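Local structure of cystathionine gamma-synthase (Xanthomonas oryzae pv. oryzae KACC 10331, 6LD7) at residues G80-S85 and Q232-A237; G89-V94 and G113-L118; V152-P157 and T165-V170; A200-H205 and A227-Q232. The protein probably catalyses the formation of cystathionine, using pyridoxal 5'-phosphate, in the methionine biosynthesis pathway, and may also have cystathionine gamma-lyase activity. The protein carries 1 engineered substitution. One frame throughout, in Å; residues are numbered along the deposited sequence.

Overall arrangement
All four contacts belong to the pyridoxal phosphate-dependent alpha/beta domain, and contacts 1, 3 and 4 reach the same seven-stranded mixed sheet. Contact 1 closes the longest loop, from 80-85 to 232-237; within it contacts 2, 3 and 4 follow one another along the chain. Contacts 1 and 4, with centres about 9 Å apart, share helix 227-240 and Gln232. Contact 2 packs helix 87-98 against helix 113-124, and touches contact 1 through Leu93 and contact 4 through Ile91 and Val94. Contact 3 lies farther along the sheet, its centre about 23 Å from that of contact 1. Contacts 1 and 2 also touch the second subunit, so these two buried contacts lie beside the subunit interface.

Contact 1 (G80-S85 and Q232-A237); sequences GGVITS and QLVWWA
While Leu233 and Ala237 face Val82, with Val234 at the side, the two indoles of the same helix segment meet each other: Trp235 brings its edge over one face of Trp236, with CZ3 of Trp235 standing 3.7 Å above the plane of the Trp236 ring and over its centre, and CG of Trp236 lies at the Trp235 edge, in its plane. Both also pack against the second subunit, Trp235 on its Arg117 and Trp236 on its Ala121. This is strand-helix packing in the alpha/beta domain of a fold type I enzyme. Strand 80-84 and segment 232-237 of helix 227-240 run nearly parallel, at 19°, with their axes 8.6 Å apart. Val82 is the one strand residue that carries the contact, and a beta-branched side chain suits it, since it fits an extended backbone and offers two separate methyls. CG1, trans to the backbone N at a chi1 of 180°, goes to Ala237, while CG2 goes to the preceding turn, 4.0 Å from Leu233 CB. The small Ala237 lets the helix come close, and Leu233 also covers Val222 and Ala224 of the next strand. At the border of the patch, CG2 of Val82 meets CG2 of Val234 at 3.8 Å.

Contact 2 (G89-V94 and G113-L118); sequences GAINLV and GGSWRL
Beside Asn92, whose backbone Leu118 touches, the bond from Leu93 N to Gly89 O is 2.8 Å long and typical of a regular alpha-helix. The amide of Asn92 looks to another chain, its ND2 making a weak hydrogen bond to Leu240 O of the second subunit, which gives the buried amide a partner, though a weak one. Between the two helices the contact is apolar. CD2 of Leu118 rests over the backbone of Asn92, 4.1 Å from Asn92 N and equally far from Asn92 CB, and lies 4.3 Å from CG2 of Ile91. Leu118 gets there because CG is trans to its own N (chi1 177°), which carries the isobutyl group out across the gap between axes 10.7 Å apart. One turn earlier, the small Ser115 lets the end of Ile91 come close: Ile91 CD1 comes to 3.3 Å from Ser115 OG, a tight methyl-to-hydroxyl contact. The two segments cross at -40°. Helix 87-98 is thus sandwiched: Ile91 faces helix 113-124, with Asn92 at its border, Leu93 faces helix 227-240 and strand 80-84, and Ala90 and Val94 lie on Val222 of strand 220-224.

Contact 3 (V152-P157 and T165-V170); sequences VLIETP and TDLRFV
From its CB, Ile154 divides into two branches that meet three residues on the connection that leaves its own strand. CG2, anti to the backbone N, lies 3.8 Å from CG2 of Thr165 and also touches CD2 of Leu167; CG1, beside that N (chi1 -54°), lies 4.0 Å from CG1 of Val170 and extends to CD1, which ends against the same methyl at 3.6 Å. Ile154 and Val170 thus reach toward each other tip to tip. The motif is a beta-alpha-beta unit, in which strand 151-155 passes through a loop into helix 167-176 and returns as strand 180-184. Branched aliphatic residues suit the helix-facing side of the strand, and Val152 extends the patch toward Val170. The polar chain of Thr165 is tied to the strand by water. One water donates to Thr165 OG1 at 2.9 Å and accepts from Glu155 N; a second accepts from Thr165 OG1 at 2.7 Å and donates to Glu155 O at 2.7 Å. The hydroxyl is donor and acceptor at once, and the waters link the backbone of Glu155 to the loop residue Thr165. The carboxylate of Glu155 points elsewhere, its OE2 accepting from Tyr112 N. Asp166 suits the helix start as its N-cap: its OD1 takes the N-H of Phe169 at 3.1 Å in an almost straight bond (174°), from 65° above the carboxylate plane.

Contact 4 (A200-H205 and A227-Q232); sequences ADLVLH and AELHQQ
Leu202 overlaps Leu229 at about a right angle, and one methyl of the helix residue rests over the branched end of the strand residue. CD1 of Leu229 sits 3.6 Å from CD2 of Leu202, 3.7 Å from its CG and 4.0 Å from its CD1, so a single methyl is held by three carbons. Leucine suits both places. The CA-CB bond of Leu202 does not aim at the helix, but its longer side chain carries the branched end there, with CG beside the backbone N (chi1 -67°). The CB of Leu229 is directed toward the strand. Its CD1 also comes near the carbonyl oxygen of Asp201, with Asp201 O 4.4 Å away. Asp201 itself turns to polar partners: its OD1 forms a salt bridge with Arg225, and its OD2 accepts from Thr181 N. The acid therefore links the residue before strand 202-206 to Thr181 of strand 180-184 and to Arg225, just after strand 220-224. Leu202 also packs on Val222 and Ala224 of strand 220-224 and on Val94 of helix 87-98, while Leu229 covers Ala224. At the helix start Asp226 OD1 accepts from Leu229 N. A helix laid over a central sheet, joined here by a leucine pair, belongs to the large domain of fold type I pyridoxal phosphate enzymes, where the strand leads toward Lys209, the predicted cofactor-bearing lysine.

Contact 1 (G80-S85 and Q232-A237)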
loop_
_atom_site.group_PDB
_atom_site.type_symbol
_atom_site.label_atom_id
_atom_site.label_comp_id
_atom_site.label_asym_id
_atom_site.label_seq_id
_atom_site.Cartn_x
_atom_site.Cartn_y
_atom_site.Cartn_z
ATOM N N GLY C 80 -1.114 26.843 -7.884
ATOM C CA GLY C 80 -0.484 25.536 -7.593
ATOM C C GLY C 80 -0.766 25.141 -6.143
ATOM O O GLY C 80 -1.226 26.031 -5.309
ATOM N N GLY C 81 -0.497 23.891 -5.829
ATOM C CA GLY C 81 -0.719 23.311 -4.502
ATOM C C GLY C 81 0.522 22.626 -3.979
ATOM O O GLY C 81 1.241 22.042 -4.777
ATOM N N VAL C 82 0.740 22.712 -2.675
ATOM C CA VAL C 82 1.787 21.953 -1.976
ATOM C C VAL C 82 1.069 21.018 -1.028
ATOM O O VAL C 82 0.182 21.481 -0.338
ATOM C CB VAL C 82 2.738 22.903 -1.233
ATOM C CG1 VAL C 82 3.816 22.180 -0.497
ATOM C CG2 VAL C 82 3.391 23.809 -2.219
ATOM N N ILE C 83 1.516 19.770 -0.976
ATOM C CA ILE C 83 0.930 18.710 -0.130
ATOM C C ILE C 83 1.893 18.431 1.041
ATOM O O ILE C 83 3.060 18.032 0.808
ATOM C CB ILE C 83 0.644 17.465 -0.996
ATOM C CG1 ILE C 83 -0.305 17.738 -2.192
ATOM C CG2 ILE C 83 0.076 16.355 -0.126
ATOM C CD1 ILE C 83 -1.636 18.341 -1.855
ATOM N N THR C 84 1.375 18.469 2.269
ATOM C CA THR C 84 2.157 18.308 3.500
ATOM C C THR C 84 1.794 16.999 4.153
ATOM O O THR C 84 0.689 16.417 3.903
ATOM C CB THR C 84 1.970 19.563 4.388
ATOM O OG1 THR C 84 0.590 19.707 4.741
ATOM C CG2 THR C 84 2.444 20.817 3.673
ATOM N N SER C 85 2.635 16.585 5.068
ATOM C CA SER C 85 2.411 15.338 5.814
ATOM C C SER C 85 1.253 15.458 6.804
ATOM O O SER C 85 0.683 14.409 7.080
ATOM C CB SER C 85 3.700 14.905 6.509
ATOM O OG SER C 85 3.997 15.939 7.427
ATOM N N GLN C 232 7.470 30.034 -3.521
ATOM C CA GLN C 232 8.002 30.183 -2.157
ATOM C C GLN C 232 7.498 29.061 -1.273
ATOM O O GLN C 232 8.330 28.519 -0.516
ATOM C CB GLN C 232 7.632 31.547 -1.622
ATOM C CG GLN C 232 8.314 32.675 -2.420
ATOM C CD GLN C 232 7.776 33.985 -1.880
ATOM O OE1 GLN C 232 7.752 34.168 -0.686
ATOM N NE2 GLN C 232 7.143 34.809 -2.689
ATOM N N LEU C 233 6.255 28.623 -1.422
ATOM C CA LEU C 233 5.795 27.514 -0.563
ATOM C C LEU C 233 6.524 26.200 -0.913
ATOM O O LEU C 233 6.858 25.432 0.021
ATOM C CB LEU C 233 4.295 27.355 -0.679
ATOM C CG LEU C 233 3.434 28.530 -0.201
ATOM C CD1 LEU C 233 2.068 28.297 -0.749
ATOM C CD2 LEU C 233 3.397 28.589 1.311
ATOM N N VAL C 234 6.778 25.953 -2.195
ATOM C CA VAL C 234 7.489 24.747 -2.663
ATOM C C VAL C 234 8.877 24.766 -2.028
ATOM O O VAL C 234 9.373 23.748 -1.583
ATOM C CB VAL C 234 7.517 24.744 -4.197
ATOM C CG1 VAL C 234 8.546 23.743 -4.774
ATOM C CG2 VAL C 234 6.122 24.426 -4.797
ATOM N N TRP C 235 9.546 25.905 -2.073
ATOM C CA TRP C 235 10.931 26.009 -1.591
ATOM C C TRP C 235 10.960 25.751 -0.064
ATOM O O TRP C 235 11.730 24.937 0.368
ATOM C CB TRP C 235 11.466 27.387 -1.974
ATOM C CG TRP C 235 12.922 27.501 -1.668
ATOM C CD1 TRP C 235 13.941 27.376 -2.585
ATOM C CD2 TRP C 235 13.520 27.775 -0.361
ATOM N NE1 TRP C 235 15.140 27.595 -1.926
ATOM C CE2 TRP C 235 14.925 27.817 -0.575
ATOM C CE3 TRP C 235 13.022 28.067 0.925
ATOM C CZ2 TRP C 235 15.824 28.033 0.482
ATOM C CZ3 TRP C 235 13.895 28.256 1.974
ATOM C CH2 TRP C 235 15.287 28.258 1.751
ATOM N N TRP C 236 10.076 26.368 0.708
ATOM C CA TRP C 236 10.006 26.213 2.172
ATOM C C TRP C 236 9.595 24.793 2.552
ATOM O O TRP C 236 10.134 24.257 3.567
ATOM C CB TRP C 236 9.112 27.258 2.793
ATOM C CG TRP C 236 9.826 28.569 2.949
ATOM C CD1 TRP C 236 9.660 29.671 2.175
ATOM C CD2 TRP C 236 10.721 28.932 4.016
ATOM N NE1 TRP C 236 10.477 30.645 2.639
ATOM C CE2 TRP C 236 11.178 30.223 3.728
ATOM C CE3 TRP C 236 11.363 28.201 5.024
ATOM C CZ2 TRP C 236 12.101 30.902 4.526
ATOM C CZ3 TRP C 236 12.260 28.860 5.840
ATOM C CH2 TRP C 236 12.621 30.194 5.591
ATOM N N ALA C 237 8.690 24.172 1.810
ATOM C CA ALA C 237 8.260 22.801 2.134
ATOM C C ALA C 237 9.436 21.817 1.969
ATOM O O ALA C 237 9.594 20.943 2.843
ATOM C CB ALA C 237 7.028 22.391 1.327
#

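Contact 2 (G89-V94 and G113-L118)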
loop_
_atom_site.group_PDB
_atom_site.type_symbol
_atom_site.label_atom_id
_atom_site.label_comp_id
_atom_site.label_asym_id
_atom_site.label_seq_id
_atom_site.Cartn_x
_atom_site.Cartn_y
_atom_site.Cartn_z
ATOM N N GLY C 89 1.116 20.780 9.466
ATOM C CA GLY C 89 2.294 21.083 8.645
ATOM C C GLY C 89 1.998 22.105 7.590
ATOM O O GLY C 89 2.864 22.875 7.258
ATOM N N ALA C 90 0.787 22.094 7.053
ATOM C CA ALA C 90 0.337 23.120 6.103
ATOM C C ALA C 90 0.307 24.506 6.772
ATOM O O ALA C 90 0.797 25.438 6.162
ATOM C CB ALA C 90 -1.023 22.747 5.525
ATOM N N ILE C 91 -0.195 24.604 7.975
ATOM C CA ILE C 91 -0.176 25.843 8.782
ATOM C C ILE C 91 1.270 26.251 9.081
ATOM O O ILE C 91 1.654 27.400 8.782
ATOM C CB ILE C 91 -1.038 25.691 10.044
ATOM C CG1 ILE C 91 -2.480 25.510 9.582
ATOM C CG2 ILE C 91 -0.889 26.933 10.921
ATOM C CD1 ILE C 91 -3.390 25.047 10.645
ATOM N N ASN C 92 2.075 25.282 9.527
ATOM C CA ASN C 92 3.521 25.478 9.765
ATOM C C ASN C 92 4.194 26.044 8.504
ATOM O O ASN C 92 4.958 27.061 8.602
ATOM C CB ASN C 92 4.113 24.151 10.249
ATOM C CG ASN C 92 5.593 24.254 10.580
ATOM O OD1 ASN C 92 5.973 25.332 10.891
ATOM N ND2 ASN C 92 6.289 23.160 10.866
ATOM N N LEU C 93 3.962 25.419 7.342
ATOM C CA LEU C 93 4.544 25.905 6.080
ATOM C C LEU C 93 4.208 27.391 5.813
ATOM O O LEU C 93 5.108 28.232 5.532
ATOM C CB LEU C 93 4.002 24.991 4.998
ATOM C CG LEU C 93 4.394 25.452 3.597
ATOM C CD1 LEU C 93 5.891 25.547 3.439
ATOM C CD2 LEU C 93 3.787 24.563 2.559
ATOM N N VAL C 94 2.947 27.786 5.935
ATOM C CA VAL C 94 2.563 29.196 5.686
ATOM C C VAL C 94 3.272 30.132 6.670
ATOM O O VAL C 94 3.731 31.137 6.219
ATOM C CB VAL C 94 1.064 29.381 5.805
ATOM C CG1 VAL C 94 0.709 30.848 5.716
ATOM C CG2 VAL C 94 0.330 28.510 4.780
ATOM N N GLY C 113 -7.776 24.564 18.026
ATOM C CA GLY C 113 -6.867 24.408 19.176
ATOM C C GLY C 113 -5.424 24.021 18.727
ATOM O O GLY C 113 -4.471 24.582 19.325
ATOM N N GLY C 114 -5.229 23.170 17.691
ATOM C CA GLY C 114 -3.862 22.814 17.232
ATOM C C GLY C 114 -3.205 24.039 16.599
ATOM O O GLY C 114 -2.000 24.312 16.802
ATOM N N SER C 115 -4.011 24.888 15.989
ATOM C CA SER C 115 -3.519 26.129 15.348
ATOM C C SER C 115 -3.091 27.047 16.488
ATOM O O SER C 115 -1.929 27.502 16.468
ATOM C CB SER C 115 -4.570 26.758 14.435
ATOM O OG SER C 115 -4.963 25.865 13.382
ATOM N N TRP C 116 -3.944 27.239 17.498
ATOM C CA TRP C 116 -3.601 28.091 18.692
ATOM C C TRP C 116 -2.299 27.574 19.372
ATOM O O TRP C 116 -1.460 28.414 19.762
ATOM C CB TRP C 116 -4.756 28.176 19.727
ATOM C CG TRP C 116 -5.625 29.367 19.473
ATOM C CD1 TRP C 116 -6.936 29.398 19.002
ATOM C CD2 TRP C 116 -5.195 30.747 19.575
ATOM N NE1 TRP C 116 -7.322 30.705 18.781
ATOM C CE2 TRP C 116 -6.272 31.549 19.098
ATOM C CE3 TRP C 116 -4.006 31.374 19.984
ATOM C CZ2 TRP C 116 -6.200 32.946 19.144
ATOM C CZ3 TRP C 116 -3.920 32.741 19.922
ATOM C CH2 TRP C 116 -5.015 33.517 19.550
ATOM N N ARG C 117 -2.177 26.257 19.599
ATOM C CA ARG C 117 -0.994 25.653 20.301
ATOM C C ARG C 117 0.281 26.027 19.531
ATOM O O ARG C 117 1.252 26.539 20.152
ATOM C CB ARG C 117 -1.242 24.160 20.420
ATOM C CG ARG C 117 -0.006 23.349 20.768
ATOM C CD ARG C 117 -0.205 21.862 20.895
ATOM N NE ARG C 117 -0.872 21.009 19.867
ATOM C CZ ARG C 117 -0.942 21.031 18.456
ATOM N NH1 ARG C 117 -0.472 21.966 17.529
ATOM N NH2 ARG C 117 -1.585 19.956 18.001
ATOM N N LEU C 118 0.236 25.905 18.196
ATOM C CA LEU C 118 1.397 26.199 17.337
ATOM C C LEU C 118 1.674 27.710 17.351
ATOM O O LEU C 118 2.869 28.114 17.621
ATOM C CB LEU C 118 1.208 25.637 15.923
ATOM C CG LEU C 118 2.354 25.991 14.980
ATOM C CD1 LEU C 118 3.712 25.486 15.530
ATOM C CD2 LEU C 118 2.097 25.472 13.590
#

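Contact 3 (V152-P157 and T165-V170)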
loop_
_atom_site.group_PDB
_atom_site.type_symbol
_atom_site.label_atom_id
_atom_site.label_comp_id
_atom_site.label_asym_id
_atom_site.label_seq_id
_atom_site.Cartn_x
_atom_site.Cartn_y
_atom_site.Cartn_z
ATOM N N VAL C 152 -3.361 37.588 8.007
ATOM C CA VAL C 152 -4.628 37.351 8.737
ATOM C C VAL C 152 -5.111 35.973 8.391
ATOM O O VAL C 152 -5.224 35.675 7.218
ATOM C CB VAL C 152 -5.694 38.379 8.320
ATOM C CG1 VAL C 152 -7.001 38.073 9.004
ATOM C CG2 VAL C 152 -5.221 39.767 8.575
ATOM N N LEU C 153 -5.400 35.205 9.406
ATOM C CA LEU C 153 -5.943 33.846 9.271
ATOM C C LEU C 153 -7.470 33.950 9.451
ATOM O O LEU C 153 -7.940 34.505 10.500
ATOM C CB LEU C 153 -5.317 32.883 10.293
ATOM C CG LEU C 153 -6.055 31.552 10.500
ATOM C CD1 LEU C 153 -5.896 30.683 9.293
ATOM C CD2 LEU C 153 -5.528 30.794 11.721
ATOM N N ILE C 154 -8.198 33.312 8.535
ATOM C CA ILE C 154 -9.649 33.126 8.657
ATOM C C ILE C 154 -9.967 31.652 8.723
ATOM O O ILE C 154 -9.489 30.908 7.866
ATOM C CB ILE C 154 -10.340 33.757 7.474
ATOM C CG1 ILE C 154 -9.953 35.205 7.306
ATOM C CG2 ILE C 154 -11.824 33.551 7.553
ATOM C CD1 ILE C 154 -10.414 35.745 6.027
ATOM N N GLU C 155 -10.825 31.255 9.637
ATOM C CA GLU C 155 -11.288 29.847 9.683
ATOM C C GLU C 155 -12.809 29.885 9.713
ATOM O O GLU C 155 -13.474 30.276 10.765
ATOM C CB GLU C 155 -10.697 29.117 10.877
ATOM C CG GLU C 155 -11.067 27.640 10.954
ATOM C CD GLU C 155 -10.564 26.978 12.225
ATOM O OE1 GLU C 155 -11.349 26.062 12.719
ATOM O OE2 GLU C 155 -9.390 27.402 12.721
ATOM N N THR C 156 -13.415 29.599 8.564
ATOM C CA THR C 156 -14.888 29.658 8.495
ATOM C C THR C 156 -15.432 28.457 7.765
ATOM O O THR C 156 -15.037 28.234 6.622
ATOM C CB THR C 156 -15.569 30.591 7.475
ATOM O OG1 THR C 156 -14.861 31.380 6.511
ATOM C CG2 THR C 156 -16.802 31.179 8.032
ATOM N N PRO C 157 -16.545 27.859 8.218
ATOM C CA PRO C 157 -17.122 28.062 9.542
ATOM C C PRO C 157 -16.192 27.645 10.677
ATOM O O PRO C 157 -15.322 26.800 10.454
ATOM C CB PRO C 157 -18.309 27.066 9.572
ATOM C CG PRO C 157 -18.614 26.815 8.137
ATOM C CD PRO C 157 -17.247 26.820 7.505
ATOM N N THR C 165 -17.486 33.697 9.086
ATOM C CA THR C 165 -16.762 34.929 8.821
ATOM C C THR C 165 -17.047 35.326 7.393
ATOM O O THR C 165 -16.978 34.462 6.459
ATOM C CB THR C 165 -15.258 34.712 8.969
ATOM O OG1 THR C 165 -15.030 34.192 10.277
ATOM C CG2 THR C 165 -14.474 35.962 8.712
ATOM N N ASP C 166 -17.221 36.625 7.207
ATOM C CA ASP C 166 -17.567 37.199 5.890
ATOM C C ASP C 166 -16.293 37.378 5.105
ATOM O O ASP C 166 -15.474 38.283 5.389
ATOM C CB ASP C 166 -18.405 38.452 6.122
ATOM C CG ASP C 166 -18.777 39.202 4.858
ATOM O OD1 ASP C 166 -18.157 38.953 3.739
ATOM O OD2 ASP C 166 -19.703 40.008 5.010
ATOM N N LEU C 167 -16.060 36.483 4.167
ATOM C CA LEU C 167 -14.781 36.466 3.421
ATOM C C LEU C 167 -14.558 37.804 2.730
ATOM O O LEU C 167 -13.415 38.350 2.789
ATOM C CB LEU C 167 -14.780 35.307 2.411
ATOM C CG LEU C 167 -14.727 33.910 3.048
ATOM C CD1 LEU C 167 -14.831 32.833 1.997
ATOM C CD2 LEU C 167 -13.431 33.741 3.831
ATOM N N ARG C 168 -15.512 38.244 1.933
ATOM C CA ARG C 168 -15.305 39.469 1.102
ATOM C C ARG C 168 -14.990 40.647 2.053
ATOM O O ARG C 168 -14.082 41.418 1.782
ATOM C CB ARG C 168 -16.548 39.828 0.233
ATOM C CG ARG C 168 -16.151 40.773 -0.895
ATOM C CD ARG C 168 -17.240 41.140 -1.866
ATOM N NE ARG C 168 -17.551 40.128 -2.853
ATOM C CZ ARG C 168 -18.524 39.200 -2.783
ATOM N NH1 ARG C 168 -19.338 39.077 -1.743
ATOM N NH2 ARG C 168 -18.618 38.317 -3.759
ATOM N N PHE C 169 -15.749 40.805 3.120
ATOM C CA PHE C 169 -15.534 41.913 4.095
ATOM C C PHE C 169 -14.095 41.833 4.628
ATOM O O PHE C 169 -13.290 42.849 4.592
ATOM C CB PHE C 169 -16.587 41.836 5.224
ATOM C CG PHE C 169 -16.300 42.746 6.396
ATOM C CD1 PHE C 169 -16.292 44.121 6.236
ATOM C CD2 PHE C 169 -16.120 42.228 7.670
ATOM C CE1 PHE C 169 -15.977 44.960 7.311
ATOM C CE2 PHE C 169 -15.830 43.053 8.744
ATOM C CZ PHE C 169 -15.739 44.424 8.565
ATOM N N VAL C 170 -13.722 40.654 5.158
ATOM C CA VAL C 170 -12.403 40.564 5.857
ATOM C C VAL C 170 -11.276 40.763 4.866
ATOM O O VAL C 170 -10.336 41.553 5.170
ATOM C CB VAL C 170 -12.246 39.273 6.658
ATOM C CG1 VAL C 170 -10.846 39.135 7.242
ATOM C CG2 VAL C 170 -13.271 39.265 7.748
HETATM O O HOH W 1 -12.369 33.403 11.215
HETATM O O HOH W 2 -15.653 31.823 11.324
#

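Contact 4 (A200-H205 and A227-Q232)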
loop_
_atom_site.group_PDB
_atom_site.type_symbol
_atom_site.label_atom_id
_atom_site.label_comp_id
_atom_site.label_asym_id
_atom_site.label_seq_id
_atom_site.Cartn_x
_atom_site.Cartn_y
_atom_site.Cartn_z
ATOM N N ALA C 200 -8.583 35.942 -1.449
ATOM C CA ALA C 200 -7.582 35.410 -0.476
ATOM C C ALA C 200 -6.254 35.073 -1.156
ATOM O O ALA C 200 -6.291 34.617 -2.295
ATOM C CB ALA C 200 -8.108 34.187 0.236
ATOM N N ASP C 201 -5.125 35.231 -0.442
ATOM C CA ASP C 201 -3.806 34.894 -0.985
ATOM C C ASP C 201 -3.606 33.386 -0.948
ATOM O O ASP C 201 -3.038 32.821 -1.918
ATOM C CB ASP C 201 -2.741 35.664 -0.250
ATOM C CG ASP C 201 -2.973 37.174 -0.368
ATOM O OD1 ASP C 201 -2.723 37.685 -1.468
ATOM O OD2 ASP C 201 -3.460 37.828 0.645
ATOM N N LEU C 202 -4.115 32.753 0.096
ATOM C CA LEU C 202 -3.810 31.363 0.368
ATOM C C LEU C 202 -5.060 30.697 0.875
ATOM O O LEU C 202 -5.800 31.292 1.706
ATOM C CB LEU C 202 -2.721 31.273 1.456
ATOM C CG LEU C 202 -1.351 31.794 1.067
ATOM C CD1 LEU C 202 -0.560 32.136 2.315
ATOM C CD2 LEU C 202 -0.625 30.767 0.229
ATOM N N VAL C 203 -5.161 29.425 0.575
ATOM C CA VAL C 203 -6.172 28.597 1.224
ATOM C C VAL C 203 -5.453 27.323 1.656
ATOM O O VAL C 203 -4.578 26.809 0.921
ATOM C CB VAL C 203 -7.394 28.403 0.292
ATOM C CG1 VAL C 203 -7.053 27.708 -1.011
ATOM C CG2 VAL C 203 -8.386 27.526 0.998
ATOM N N LEU C 204 -5.823 26.805 2.788
ATOM C CA LEU C 204 -5.213 25.533 3.232
ATOM C C LEU C 204 -6.232 24.579 3.845
ATOM O O LEU C 204 -7.394 24.969 4.120
ATOM C CB LEU C 204 -4.068 25.865 4.177
ATOM C CG LEU C 204 -4.397 26.509 5.531
ATOM C CD1 LEU C 204 -4.956 25.485 6.520
ATOM C CD2 LEU C 204 -3.118 27.051 6.142
ATOM N N HIS C 205 -5.862 23.308 3.873
ATOM C CA HIS C 205 -6.775 22.234 4.319
ATOM C C HIS C 205 -5.983 21.244 5.157
ATOM O O HIS C 205 -4.846 20.978 4.780
ATOM C CB HIS C 205 -7.273 21.458 3.098
ATOM C CG HIS C 205 -8.179 22.197 2.195
ATOM N ND1 HIS C 205 -9.538 22.159 2.354
ATOM C CD2 HIS C 205 -7.918 22.998 1.111
ATOM C CE1 HIS C 205 -10.102 22.977 1.449
ATOM N NE2 HIS C 205 -9.098 23.565 0.720
ATOM N N ALA C 227 1.427 32.571 -8.512
ATOM C CA ALA C 227 2.489 31.642 -8.940
ATOM C C ALA C 227 3.749 31.892 -8.095
ATOM O O ALA C 227 4.442 30.919 -7.650
ATOM C CB ALA C 227 2.771 31.776 -10.444
ATOM N N GLU C 228 4.019 33.125 -7.803
ATOM C CA GLU C 228 5.261 33.455 -7.099
ATOM C C GLU C 228 5.113 33.016 -5.631
ATOM O O GLU C 228 6.050 32.411 -5.138
ATOM C CB GLU C 228 5.578 34.925 -7.300
ATOM C CG GLU C 228 6.691 35.475 -6.424
ATOM C CD GLU C 228 6.876 36.988 -6.636
ATOM O OE1 GLU C 228 7.408 37.684 -5.701
ATOM O OE2 GLU C 228 6.435 37.497 -7.739
ATOM N N LEU C 229 3.992 33.232 -4.955
ATOM C CA LEU C 229 3.902 32.728 -3.567
ATOM C C LEU C 229 3.953 31.172 -3.580
ATOM O O LEU C 229 4.451 30.532 -2.607
ATOM C CB LEU C 229 2.596 33.183 -2.964
ATOM C CG LEU C 229 2.614 33.604 -1.520
ATOM C CD1 LEU C 229 1.208 33.585 -0.953
ATOM C CD2 LEU C 229 3.673 32.922 -0.662
ATOM N N HIS C 230 3.321 30.556 -4.574
ATOM C CA HIS C 230 3.347 29.075 -4.754
ATOM C C HIS C 230 4.799 28.555 -4.748
ATOM O O HIS C 230 5.071 27.599 -4.027
ATOM C CB HIS C 230 2.578 28.659 -5.989
ATOM C CG HIS C 230 2.754 27.234 -6.321
ATOM N ND1 HIS C 230 2.361 26.223 -5.455
ATOM C CD2 HIS C 230 3.367 26.635 -7.363
ATOM C CE1 HIS C 230 2.706 25.054 -5.984
ATOM N NE2 HIS C 230 3.287 25.286 -7.165
ATOM N N GLN C 231 5.683 29.197 -5.481
ATOM C CA GLN C 231 7.116 28.848 -5.645
ATOM C C GLN C 231 7.807 29.020 -4.290
ATOM O O GLN C 231 8.611 28.178 -3.951
ATOM C CB GLN C 231 7.809 29.635 -6.780
ATOM C CG GLN C 231 7.475 29.119 -8.191
ATOM C CD GLN C 231 7.575 27.610 -8.434
ATOM O OE1 GLN C 231 6.785 26.995 -9.148
ATOM N NE2 GLN C 231 8.535 26.939 -7.833
ATOM N N GLN C 232 7.470 30.034 -3.521
ATOM C CA GLN C 232 8.002 30.183 -2.157
ATOM C C GLN C 232 7.498 29.061 -1.273
ATOM O O GLN C 232 8.330 28.519 -0.516
ATOM C CB GLN C 232 7.632 31.547 -1.622
ATOM C CG GLN C 232 8.314 32.675 -2.420
ATOM C CD GLN C 232 7.776 33.985 -1.880
ATOM O OE1 GLN C 232 7.752 34.168 -0.686
ATOM N NE2 GLN C 232 7.143 34.809 -2.689
#